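Local coordinates for protein citrate synthase (Sulfolobus solfataricus, PDB 1O7X) that belongs to the citrate synthase family, a mainly helical enzyme fold that assembles here as a dimer of two identical subunits, at residues P143-E147 and L158-A162; P76-T82 and A102-I106; N109-K113 and A196-M202; L96-T100 and M127-V131. All blocks are in the same frame, centred on the assembly; numbering follows the deposited sequence.

Interaction 1. Residues P143-E147 and L158-A162; sequences PRIPE and LASFA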
loop_
_atom_site.group_PDB
_atom_site.type_symbol
_atom_site.label_atom_id
_atom_site.label_comp_id
_atom_site.label_asym_id
_atom_site.label_seq_id
_atom_site.Cartn_x
_atom_site.Cartn_y
_atom_site.Cartn_z
ATOM N N PRO A 143 5.965 -24.280 -10.725
ATOM C CA PRO A 143 5.829 -23.000 -11.372
ATOM C C PRO A 143 6.032 -23.053 -12.875
ATOM O O PRO A 143 6.874 -23.813 -13.342
ATOM C CB PRO A 143 6.889 -22.121 -10.726
ATOM C CG PRO A 143 7.859 -23.047 -10.094
ATOM C CD PRO A 143 7.111 -24.306 -9.790
ATOM N N ARG A 144 5.284 -22.223 -13.593
ATOM C CA ARG A 144 5.387 -22.129 -15.036
ATOM C C ARG A 144 5.362 -20.669 -15.467
ATOM O O ARG A 144 4.535 -19.844 -15.082
ATOM C CB ARG A 144 4.272 -22.936 -15.686
ATOM C CG ARG A 144 4.412 -23.178 -17.181
ATOM C CD ARG A 144 3.584 -24.385 -17.619
ATOM N NE ARG A 144 4.130 -25.000 -18.819
ATOM C CZ ARG A 144 3.656 -25.035 -20.049
ATOM N NH1 ARG A 144 2.512 -24.456 -20.391
ATOM N NH2 ARG A 144 4.346 -25.667 -20.996
ATOM N N ILE A 145 6.333 -20.317 -16.303
ATOM C CA ILE A 145 6.504 -18.974 -16.841
ATOM C C ILE A 145 5.941 -18.870 -18.253
ATOM O O ILE A 145 6.214 -19.708 -19.102
ATOM C CB ILE A 145 8.021 -18.653 -16.912
ATOM C CG1 ILE A 145 8.685 -18.998 -15.585
ATOM C CG2 ILE A 145 8.279 -17.224 -17.352
ATOM C CD1 ILE A 145 8.818 -17.938 -14.530
ATOM N N PRO A 146 5.186 -17.820 -18.539
ATOM C CA PRO A 146 4.624 -17.582 -19.842
ATOM C C PRO A 146 5.700 -17.514 -20.909
ATOM O O PRO A 146 6.688 -16.799 -20.720
ATOM C CB PRO A 146 3.944 -16.224 -19.748
ATOM C CG PRO A 146 3.656 -16.082 -18.304
ATOM C CD PRO A 146 4.800 -16.758 -17.584
ATOM N N GLU A 147 5.479 -18.207 -22.025
ATOM C CA GLU A 147 6.413 -18.122 -23.141
ATOM C C GLU A 147 5.841 -17.168 -24.193
ATOM O O GLU A 147 4.633 -16.948 -24.268
ATOM C CB GLU A 147 6.652 -19.443 -23.849
ATOM C CG GLU A 147 7.110 -20.613 -23.006
ATOM C CD GLU A 147 6.481 -21.917 -23.475
ATOM O OE1 GLU A 147 5.745 -21.891 -24.494
ATOM O OE2 GLU A 147 6.728 -22.947 -22.798
ATOM N N LEU A 158 -1.689 -20.666 -21.097
ATOM C CA LEU A 158 -0.712 -21.735 -21.250
ATOM C C LEU A 158 0.098 -21.920 -19.969
ATOM O O LEU A 158 0.352 -22.999 -19.448
ATOM C CB LEU A 158 0.227 -21.456 -22.432
ATOM C CG LEU A 158 0.617 -22.617 -23.353
ATOM C CD1 LEU A 158 -0.604 -23.195 -24.065
ATOM C CD2 LEU A 158 1.622 -22.209 -24.425
ATOM N N ALA A 159 0.483 -20.790 -19.383
ATOM C CA ALA A 159 1.270 -20.764 -18.161
ATOM C C ALA A 159 0.424 -21.345 -17.038
ATOM O O ALA A 159 0.880 -22.179 -16.255
ATOM C CB ALA A 159 1.706 -19.333 -17.904
ATOM N N SER A 160 -0.829 -20.904 -16.995
ATOM C CA SER A 160 -1.761 -21.341 -15.976
ATOM C C SER A 160 -2.067 -22.824 -15.986
ATOM O O SER A 160 -1.892 -23.542 -15.003
ATOM C CB SER A 160 -3.064 -20.544 -16.126
ATOM O OG SER A 160 -2.730 -19.166 -15.992
ATOM N N PHE A 161 -2.592 -23.283 -17.120
ATOM C CA PHE A 161 -3.009 -24.674 -17.217
ATOM C C PHE A 161 -1.963 -25.589 -17.813
ATOM O O PHE A 161 -1.965 -26.772 -17.440
ATOM C CB PHE A 161 -4.318 -24.743 -18.017
ATOM C CG PHE A 161 -5.352 -23.821 -17.422
ATOM C CD1 PHE A 161 -5.725 -22.672 -18.077
ATOM C CD2 PHE A 161 -5.932 -24.117 -16.202
ATOM C CE1 PHE A 161 -6.676 -21.828 -17.524
ATOM C CE2 PHE A 161 -6.875 -23.269 -15.656
ATOM C CZ PHE A 161 -7.257 -22.118 -16.312
ATOM N N ALA A 162 -1.115 -25.095 -18.716
ATOM C CA ALA A 162 -0.128 -25.990 -19.336
ATOM C C ALA A 162 -0.926 -27.015 -20.144
ATOM O O ALA A 162 -0.837 -28.231 -20.067
ATOM C CB ALA A 162 0.769 -26.623 -18.298
#
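The connection between helix 116-138 and helix 152-161 doubles back over the C-terminal end of the second helix, and Arg144 in that connection reaches the carbonyl of Leu158 in the last helical turn. Arg144 NH1 donates to Leu158 O at 2.8 Å, with an N-H...O angle of 143°. The acceptor lies in the guanidinium plane, at its edge, whereas NH1 stands well above the plane of the carbonyl and so does not meet a lone pair. An extended chain from CG to NE carries the group there, with CG anti to the backbone N (chi1 -168°). Arg144 CD passes Ala162 CB at 3.7 Å, and that methyl lies over one face of the guanidinium. Nearer the backbone, the Pro146 ring lays CG against Ala159 CB at 3.8 Å. Arg136 of helix 116-138 donates to the carbonyl of Ala159, so two arginines serve neighbouring carbonyls of this turn. Leu158 O also takes a weak bond from Ala162 N, where the chain leaves the helix with positive phi, so the arginine is a second donor to it; its positive charge at the C-terminal end of a helix would be expected to suit the helix dipole.

Interaction 2. Residues P76-T82 and A102-I106; sequences PQEVLDT and ALASI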
loop_
_atom_site.group_PDB
_atom_site.type_symbol
_atom_site.label_atom_id
_atom_site.label_comp_id
_atom_site.label_asym_id
_atom_site.label_seq_id
_atom_site.Cartn_x
_atom_site.Cartn_y
_atom_site.Cartn_z
ATOM N N PRO A 76 12.682 -13.223 -11.810
ATOM C CA PRO A 76 13.758 -13.823 -11.034
ATOM C C PRO A 76 13.220 -14.983 -10.209
ATOM O O PRO A 76 12.090 -14.915 -9.711
ATOM C CB PRO A 76 14.258 -12.667 -10.186
ATOM C CG PRO A 76 13.916 -11.441 -10.950
ATOM C CD PRO A 76 12.624 -11.749 -11.667
ATOM N N GLN A 77 13.987 -16.056 -10.009
ATOM C CA GLN A 77 13.507 -17.206 -9.250
ATOM C C GLN A 77 13.197 -16.926 -7.787
ATOM O O GLN A 77 12.359 -17.622 -7.190
ATOM C CB GLN A 77 14.459 -18.393 -9.405
ATOM C CG GLN A 77 14.090 -19.678 -8.694
ATOM C CD GLN A 77 13.025 -20.510 -9.373
ATOM O OE1 GLN A 77 12.866 -20.499 -10.603
ATOM N NE2 GLN A 77 12.254 -21.282 -8.598
ATOM N N GLU A 78 13.764 -15.883 -7.213
ATOM C CA GLU A 78 13.551 -15.492 -5.826
ATOM C C GLU A 78 12.103 -15.080 -5.619
ATOM O O GLU A 78 11.527 -15.498 -4.620
ATOM C CB GLU A 78 14.463 -14.357 -5.375
ATOM C CG GLU A 78 15.935 -14.682 -5.547
ATOM C CD GLU A 78 16.332 -14.762 -7.013
ATOM O OE1 GLU A 78 15.802 -13.940 -7.782
ATOM O OE2 GLU A 78 17.124 -15.659 -7.362
ATOM N N VAL A 79 11.541 -14.332 -6.557
ATOM C CA VAL A 79 10.131 -13.988 -6.436
ATOM C C VAL A 79 9.297 -15.276 -6.390
ATOM O O VAL A 79 8.477 -15.445 -5.472
ATOM C CB VAL A 79 9.618 -13.116 -7.586
ATOM C CG1 VAL A 79 8.146 -12.801 -7.366
ATOM C CG2 VAL A 79 10.424 -11.838 -7.694
ATOM N N LEU A 80 9.544 -16.191 -7.328
ATOM C CA LEU A 80 8.769 -17.421 -7.310
ATOM C C LEU A 80 9.061 -18.192 -6.036
ATOM O O LEU A 80 8.074 -18.662 -5.462
ATOM C CB LEU A 80 8.920 -18.295 -8.544
ATOM C CG LEU A 80 8.705 -17.587 -9.887
ATOM C CD1 LEU A 80 9.351 -18.370 -11.017
ATOM C CD2 LEU A 80 7.217 -17.377 -10.116
ATOM N N ASP A 81 10.306 -18.275 -5.559
ATOM C CA ASP A 81 10.577 -19.000 -4.325
ATOM C C ASP A 81 9.815 -18.410 -3.155
ATOM O O ASP A 81 9.297 -19.089 -2.276
ATOM C CB ASP A 81 12.053 -19.005 -3.972
ATOM C CG ASP A 81 12.909 -19.775 -4.957
ATOM O OD1 ASP A 81 12.370 -20.386 -5.911
ATOM O OD2 ASP A 81 14.145 -19.716 -4.720
ATOM N N THR A 82 9.750 -17.102 -3.098
ATOM C CA THR A 82 9.019 -16.356 -2.086
ATOM C C THR A 82 7.553 -16.760 -2.077
ATOM O O THR A 82 6.961 -17.001 -1.022
ATOM C CB THR A 82 9.220 -14.875 -2.474
ATOM O OG1 THR A 82 10.416 -14.388 -1.871
ATOM C CG2 THR A 82 8.053 -14.004 -2.101
ATOM N N ALA A 102 8.272 -8.358 -3.514
ATOM C CA ALA A 102 9.592 -8.958 -3.825
ATOM C C ALA A 102 10.164 -8.235 -5.029
ATOM O O ALA A 102 11.190 -7.578 -4.869
ATOM C CB ALA A 102 9.596 -10.462 -3.830
ATOM N N LEU A 103 9.464 -8.119 -6.152
ATOM C CA LEU A 103 9.950 -7.353 -7.305
ATOM C C LEU A 103 10.330 -5.898 -7.044
ATOM O O LEU A 103 11.299 -5.350 -7.602
ATOM C CB LEU A 103 8.879 -7.407 -8.400
ATOM C CG LEU A 103 8.772 -8.714 -9.201
ATOM C CD1 LEU A 103 7.442 -8.785 -9.936
ATOM C CD2 LEU A 103 9.944 -8.765 -10.160
ATOM N N ALA A 104 9.634 -5.191 -6.164
ATOM C CA ALA A 104 9.951 -3.801 -5.868
ATOM C C ALA A 104 11.346 -3.667 -5.263
ATOM O O ALA A 104 12.088 -2.742 -5.584
ATOM C CB ALA A 104 8.926 -3.210 -4.918
ATOM N N SER A 105 11.709 -4.592 -4.381
ATOM C CA SER A 105 12.999 -4.497 -3.715
ATOM C C SER A 105 14.110 -5.072 -4.561
ATOM O O SER A 105 15.243 -4.642 -4.335
ATOM C CB SER A 105 12.930 -5.020 -2.291
ATOM O OG SER A 105 12.858 -6.416 -2.190
ATOM N N ILE A 106 13.877 -5.869 -5.569
ATOM C CA ILE A 106 14.931 -6.365 -6.444
ATOM C C ILE A 106 15.260 -5.345 -7.525
ATOM O O ILE A 106 16.336 -5.333 -8.114
ATOM C CB ILE A 106 14.468 -7.677 -7.122
ATOM C CG1 ILE A 106 14.628 -8.876 -6.180
ATOM C CG2 ILE A 106 15.186 -7.959 -8.417
ATOM C CD1 ILE A 106 13.852 -10.105 -6.589
#
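The segments 77-82 and 102-106 run nearly antiparallel, their directions 150° apart and their axes 10.0 Å from each other at closest approach, with Val79 and Ala102 as the nearest CA pair. Val79 occupies the middle of the interface. Its CG2 branch does the touching: Val79 CG2 meets Leu103 CG at 3.8 Å, Ile106 CD1 at 4.0 Å and Ala102 CB at 4.2 Å, so one methyl is met by three residues on one face of the partner helix. The torsion explains the choice of branch: CG1 lies anti to the backbone N (chi1 -180°), leaving CG2 beside the N and turned to the partner. The Val79 and Leu103 side chains cross at about a right angle. At the start of helix 77-85, the N-cap residue Pro76 adds its ring, CD approaching Leu103 CD2 at 4.3 Å and CB facing the end of Ile106. One turn beyond Val79, the methyl CG2 of Thr82 comes to 4.2 Å from Ala102 CB. Leu130 of helix 116-138 touches both Val79 and Leu103, while Thr82 packs on Thr82 of the second subunit and Ile106 on its Met86. With no hydrogen bond passing between the segments, cohesion here rests on dispersion and on the exclusion of water from aliphatic surfaces.

Interaction 3. Residues N109-K113 and A196-M202; sequences NFKWK and ASTLSDM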
loop_
_atom_site.group_PDB
_atom_site.type_symbol
_atom_site.label_atom_id
_atom_site.label_comp_id
_atom_site.label_asym_id
_atom_site.label_seq_id
_atom_site.Cartn_x
_atom_site.Cartn_y
_atom_site.Cartn_z
ATOM N N ASN A 109 17.050 -0.110 -9.909
ATOM C CA ASN A 109 17.347 0.834 -10.976
ATOM C C ASN A 109 16.105 1.510 -11.540
ATOM O O ASN A 109 15.793 1.377 -12.733
ATOM C CB ASN A 109 18.093 0.034 -12.054
ATOM C CG ASN A 109 18.682 0.834 -13.191
ATOM O OD1 ASN A 109 18.834 0.319 -14.305
ATOM N ND2 ASN A 109 19.011 2.102 -12.975
ATOM N N PHE A 110 15.322 2.227 -10.724
ATOM C CA PHE A 110 14.105 2.834 -11.252
ATOM C C PHE A 110 14.088 4.346 -11.075
ATOM O O PHE A 110 14.476 4.863 -10.036
ATOM C CB PHE A 110 12.827 2.184 -10.674
ATOM C CG PHE A 110 11.634 2.891 -11.281
ATOM C CD1 PHE A 110 11.321 2.698 -12.616
ATOM C CD2 PHE A 110 10.907 3.803 -10.539
ATOM C CE1 PHE A 110 10.262 3.375 -13.187
ATOM C CE2 PHE A 110 9.853 4.483 -11.113
ATOM C CZ PHE A 110 9.525 4.265 -12.435
ATOM N N LYS A 111 13.590 5.056 -12.080
ATOM C CA LYS A 111 13.532 6.505 -12.046
ATOM C C LYS A 111 12.276 7.058 -12.694
ATOM O O LYS A 111 12.180 6.952 -13.923
ATOM C CB LYS A 111 14.732 7.016 -12.871
ATOM C CG LYS A 111 15.547 8.111 -12.218
ATOM C CD LYS A 111 16.827 7.540 -11.599
ATOM C CE LYS A 111 17.869 8.619 -11.344
ATOM N NZ LYS A 111 18.014 9.536 -12.518
ATOM N N TRP A 112 11.342 7.674 -11.986
ATOM C CA TRP A 112 10.193 8.265 -12.660
ATOM C C TRP A 112 10.656 9.154 -13.811
ATOM O O TRP A 112 11.761 9.691 -13.832
ATOM C CB TRP A 112 9.332 9.119 -11.723
ATOM C CG TRP A 112 8.445 8.230 -10.911
ATOM C CD1 TRP A 112 8.609 7.812 -9.626
ATOM C CD2 TRP A 112 7.254 7.587 -11.391
ATOM N NE1 TRP A 112 7.589 6.971 -9.264
ATOM C CE2 TRP A 112 6.739 6.821 -10.318
ATOM C CE3 TRP A 112 6.583 7.602 -12.618
ATOM C CZ2 TRP A 112 5.574 6.079 -10.432
ATOM C CZ3 TRP A 112 5.426 6.853 -12.727
ATOM C CH2 TRP A 112 4.934 6.117 -11.636
ATOM N N LYS A 113 9.769 9.350 -14.773
ATOM C CA LYS A 113 9.978 10.238 -15.887
ATOM C C LYS A 113 11.260 9.972 -16.660
ATOM O O LYS A 113 12.044 10.892 -16.914
ATOM C CB LYS A 113 9.963 11.704 -15.424
ATOM C CG LYS A 113 8.624 12.183 -14.904
ATOM C CD LYS A 113 8.578 13.693 -14.768
ATOM C CE LYS A 113 9.075 14.205 -13.436
ATOM N NZ LYS A 113 9.842 15.488 -13.555
ATOM N N ALA A 196 2.590 6.557 -5.330
ATOM C CA ALA A 196 3.250 7.253 -6.428
ATOM C C ALA A 196 3.388 8.730 -6.110
ATOM O O ALA A 196 4.402 9.325 -6.496
ATOM C CB ALA A 196 2.478 6.992 -7.713
ATOM N N SER A 197 2.497 9.392 -5.375
ATOM C CA SER A 197 2.718 10.799 -5.066
ATOM C C SER A 197 4.030 11.043 -4.341
ATOM O O SER A 197 4.507 12.173 -4.407
ATOM C CB SER A 197 1.592 11.363 -4.203
ATOM O OG SER A 197 1.843 11.037 -2.840
ATOM N N THR A 198 4.644 10.111 -3.622
ATOM C CA THR A 198 5.912 10.335 -2.945
ATOM C C THR A 198 7.081 9.957 -3.842
ATOM O O THR A 198 8.227 9.948 -3.409
ATOM C CB THR A 198 6.047 9.516 -1.645
ATOM O OG1 THR A 198 6.248 8.149 -2.004
ATOM C CG2 THR A 198 4.791 9.630 -0.802
ATOM N N LEU A 199 6.781 9.471 -5.020
ATOM C CA LEU A 199 7.640 9.000 -6.064
ATOM C C LEU A 199 8.218 7.620 -5.763
ATOM O O LEU A 199 9.318 7.273 -6.192
ATOM C CB LEU A 199 8.713 9.968 -6.502
ATOM C CG LEU A 199 8.307 11.320 -7.091
ATOM C CD1 LEU A 199 9.545 11.996 -7.687
ATOM C CD2 LEU A 199 7.238 11.208 -8.167
ATOM N N SER A 200 7.441 6.817 -5.048
ATOM C CA SER A 200 7.861 5.452 -4.749
ATOM C C SER A 200 7.875 4.711 -6.086
ATOM O O SER A 200 7.384 5.219 -7.105
ATOM C CB SER A 200 6.886 4.816 -3.754
ATOM O OG SER A 200 7.098 3.425 -3.578
ATOM N N ASP A 201 8.360 3.473 -6.137
ATOM C CA ASP A 201 8.405 2.818 -7.442
ATOM C C ASP A 201 7.052 2.286 -7.876
ATOM O O ASP A 201 6.058 2.291 -7.141
ATOM C CB ASP A 201 9.554 1.818 -7.319
ATOM C CG ASP A 201 9.118 0.693 -6.406
ATOM O OD1 ASP A 201 9.193 0.921 -5.178
ATOM O OD2 ASP A 201 8.632 -0.311 -6.976
ATOM N N MET A 202 6.955 1.762 -9.102
ATOM C CA MET A 202 5.703 1.294 -9.679
ATOM C C MET A 202 5.299 -0.010 -9.028
ATOM O O MET A 202 4.111 -0.185 -8.712
ATOM C CB MET A 202 5.747 1.201 -11.198
ATOM C CG MET A 202 5.870 2.550 -11.877
ATOM S SD MET A 202 5.724 2.539 -13.682
ATOM C CE MET A 202 6.750 1.177 -14.112
#
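A Schellman motif ends helix 187-197, and the turn that follows it, leading to the N-cap residue of helix 202-213, receives the side chain of Trp112. The indole NE1 of Trp112 donates to Ser200 O at 2.8 Å with an N-H...O angle of 160°. The oxygen lies close to the ring plane, at the edge, while the donor is tilted 30° from the carbonyl plane. Leu199, whose positive phi marks the helix end, covers one face of the indole with CD2, and its CB stands 3.8 Å from Trp112 CD1. At the six-membered ring, Met202 CG approaches Trp112 CH2 at 3.7 Å. Met202 SD makes two oblique Met-aromatic contacts, 4.8 Å from the centre of the Trp112 six-membered ring and 5.3 Å from that of Phe110. Phe110 itself, its CG anti to the backbone N (chi1 180°), brings CD2 to 4.0 Å from Asp201 CB and lays its CE2 against an indole face. The carboxylate of Asp201 serves other partners, bonding Ser204 in the first turn of helix 202-213 and forming a salt bridge with Lys214 of the second subunit. The loop between helices 92-106 and 116-138 is thus fastened to the junction of helices 187-197 and 202-213, with Ile346 and Val350 of helix 330-352 also packing against the tryptophan.

Interaction 4. Residues L96-T100 and M127-V131; sequences LEVGT and MATLV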
loop_
_atom_site.group_PDB
_atom_site.type_symbol
_atom_site.label_atom_id
_atom_site.label_comp_id
_atom_site.label_asym_id
_atom_site.label_seq_id
_atom_site.Cartn_x
_atom_site.Cartn_y
_atom_site.Cartn_z
ATOM N N LEU A 96 -0.083 -12.098 -4.156
ATOM C CA LEU A 96 0.304 -11.120 -5.160
ATOM C C LEU A 96 1.113 -10.020 -4.487
ATOM O O LEU A 96 2.263 -9.806 -4.871
ATOM C CB LEU A 96 -0.922 -10.583 -5.864
ATOM C CG LEU A 96 -1.345 -10.939 -7.271
ATOM C CD1 LEU A 96 -0.395 -11.876 -8.000
ATOM C CD2 LEU A 96 -2.773 -11.484 -7.244
ATOM N N GLU A 97 0.594 -9.403 -3.446
ATOM C CA GLU A 97 1.286 -8.433 -2.597
ATOM C C GLU A 97 2.725 -8.853 -2.285
ATOM O O GLU A 97 3.731 -8.122 -2.431
ATOM C CB GLU A 97 0.433 -8.347 -1.345
ATOM C CG GLU A 97 0.271 -7.127 -0.472
ATOM C CD GLU A 97 -0.779 -7.400 0.595
ATOM O OE1 GLU A 97 -0.594 -8.404 1.329
ATOM O OE2 GLU A 97 -1.796 -6.711 0.755
ATOM N N VAL A 98 2.915 -10.101 -1.849
ATOM C CA VAL A 98 4.259 -10.590 -1.577
ATOM C C VAL A 98 5.135 -10.529 -2.821
ATOM O O VAL A 98 6.318 -10.211 -2.776
ATOM C CB VAL A 98 4.162 -12.038 -1.080
ATOM C CG1 VAL A 98 5.536 -12.646 -0.986
ATOM C CG2 VAL A 98 3.478 -12.106 0.268
ATOM N N GLY A 99 4.616 -10.981 -3.967
ATOM C CA GLY A 99 5.325 -11.011 -5.230
ATOM C C GLY A 99 5.652 -9.616 -5.752
ATOM O O GLY A 99 6.738 -9.422 -6.318
ATOM N N THR A 100 4.751 -8.644 -5.571
ATOM C CA THR A 100 5.052 -7.304 -6.076
ATOM C C THR A 100 6.060 -6.604 -5.176
ATOM O O THR A 100 6.930 -5.870 -5.643
ATOM C CB THR A 100 3.755 -6.493 -6.235
ATOM O OG1 THR A 100 2.886 -6.871 -5.153
ATOM C CG2 THR A 100 3.054 -6.812 -7.546
ATOM N N MET A 127 3.158 -9.283 -14.227
ATOM C CA MET A 127 1.942 -9.563 -13.487
ATOM C C MET A 127 1.284 -10.839 -14.016
ATOM O O MET A 127 0.904 -11.725 -13.243
ATOM C CB MET A 127 0.932 -8.415 -13.503
ATOM C CG MET A 127 1.078 -7.434 -12.360
ATOM S SD MET A 127 0.427 -7.870 -10.749
ATOM C CE MET A 127 0.467 -9.641 -10.702
ATOM N N ALA A 128 1.249 -11.018 -15.342
ATOM C CA ALA A 128 0.736 -12.280 -15.872
ATOM C C ALA A 128 1.461 -13.471 -15.259
ATOM O O ALA A 128 0.821 -14.472 -14.902
ATOM C CB ALA A 128 0.824 -12.314 -17.387
ATOM N N THR A 129 2.781 -13.426 -15.165
ATOM C CA THR A 129 3.566 -14.504 -14.548
ATOM C C THR A 129 3.185 -14.688 -13.074
ATOM O O THR A 129 2.911 -15.803 -12.616
ATOM C CB THR A 129 5.070 -14.193 -14.689
ATOM O OG1 THR A 129 5.365 -14.211 -16.092
ATOM C CG2 THR A 129 5.971 -15.175 -13.988
ATOM N N LEU A 130 3.084 -13.570 -12.345
ATOM C CA LEU A 130 2.702 -13.609 -10.946
ATOM C C LEU A 130 1.371 -14.331 -10.805
ATOM O O LEU A 130 1.261 -15.409 -10.199
ATOM C CB LEU A 130 2.703 -12.224 -10.298
ATOM C CG LEU A 130 4.071 -11.635 -9.895
ATOM C CD1 LEU A 130 3.944 -10.321 -9.128
ATOM C CD2 LEU A 130 4.884 -12.608 -9.049
ATOM N N VAL A 131 0.339 -13.781 -11.439
ATOM C CA VAL A 131 -0.996 -14.358 -11.415
ATOM C C VAL A 131 -1.012 -15.815 -11.827
ATOM O O VAL A 131 -1.606 -16.699 -11.170
ATOM C CB VAL A 131 -1.890 -13.513 -12.323
ATOM C CG1 VAL A 131 -3.332 -13.970 -12.265
ATOM C CG2 VAL A 131 -1.779 -12.066 -11.874
#
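The short helical segments 96-100 and 127-131 cross at 138° between their directions, axes 10.4 Å apart, and Leu96 and Leu130 have the nearest CA atoms. Leu96 reaches across with its CD1 methyl, which meets Met127 CE at 3.6 Å, Leu130 CB at 3.9 Å and Val131 CG2 at 4.1 Å; a single methyl is therefore lodged among three side chains of the opposing helix. Met127 supplies its terminal methyl because its chain folds over at chi2 and chi3. In the reverse direction Leu130 points at the Gly99 backbone, with CG anti to its own carbonyl carbon (chi1 -78°). Leu130 CD1 lies 3.8 Å from Gly99 C and 4.0 Å from Thr100 CG2, so the leucine rests directly on the main chain where glycine has no side chain to intervene. The hydroxyl of Thr100 is turned to its own helix, near the carbonyls of Leu96 and Glu97, leaving the methyl for the interface. Leu210 of helix 202-213 touches Leu96 and Thr100, and Ile83 of helix 77-85 packs on Leu130. Such interlocking of buried aliphatic side chains between crossing helices is the construction expected of the large, mainly helical citrate synthase fold, here between helices 92-106 and 116-138 in the subunit interior.

Following the chain, the first of these contacts to open is interaction 2, on helix 77-85; it closes a helical hairpin by bringing helix 92-106 back against it. Interaction 4 starts within that hairpin, on the same helix 92-106, and closes later on helix 116-138, so the two loops cross. Interaction 3 opens in the linker before helix 116-138, also crossing interaction 4, and closes last, beyond helix 187-197. Its long loop contains interaction 1, a local closure across the connection into helix 152-161. Interactions 2 and 4 lie side by side, centres about 9 Å apart; interaction 1 touches both, through Ile145 on Leu80 and Thr129. Interactions 2, 3 and 4 also touch the second subunit, linking this helical region to the dimer interface.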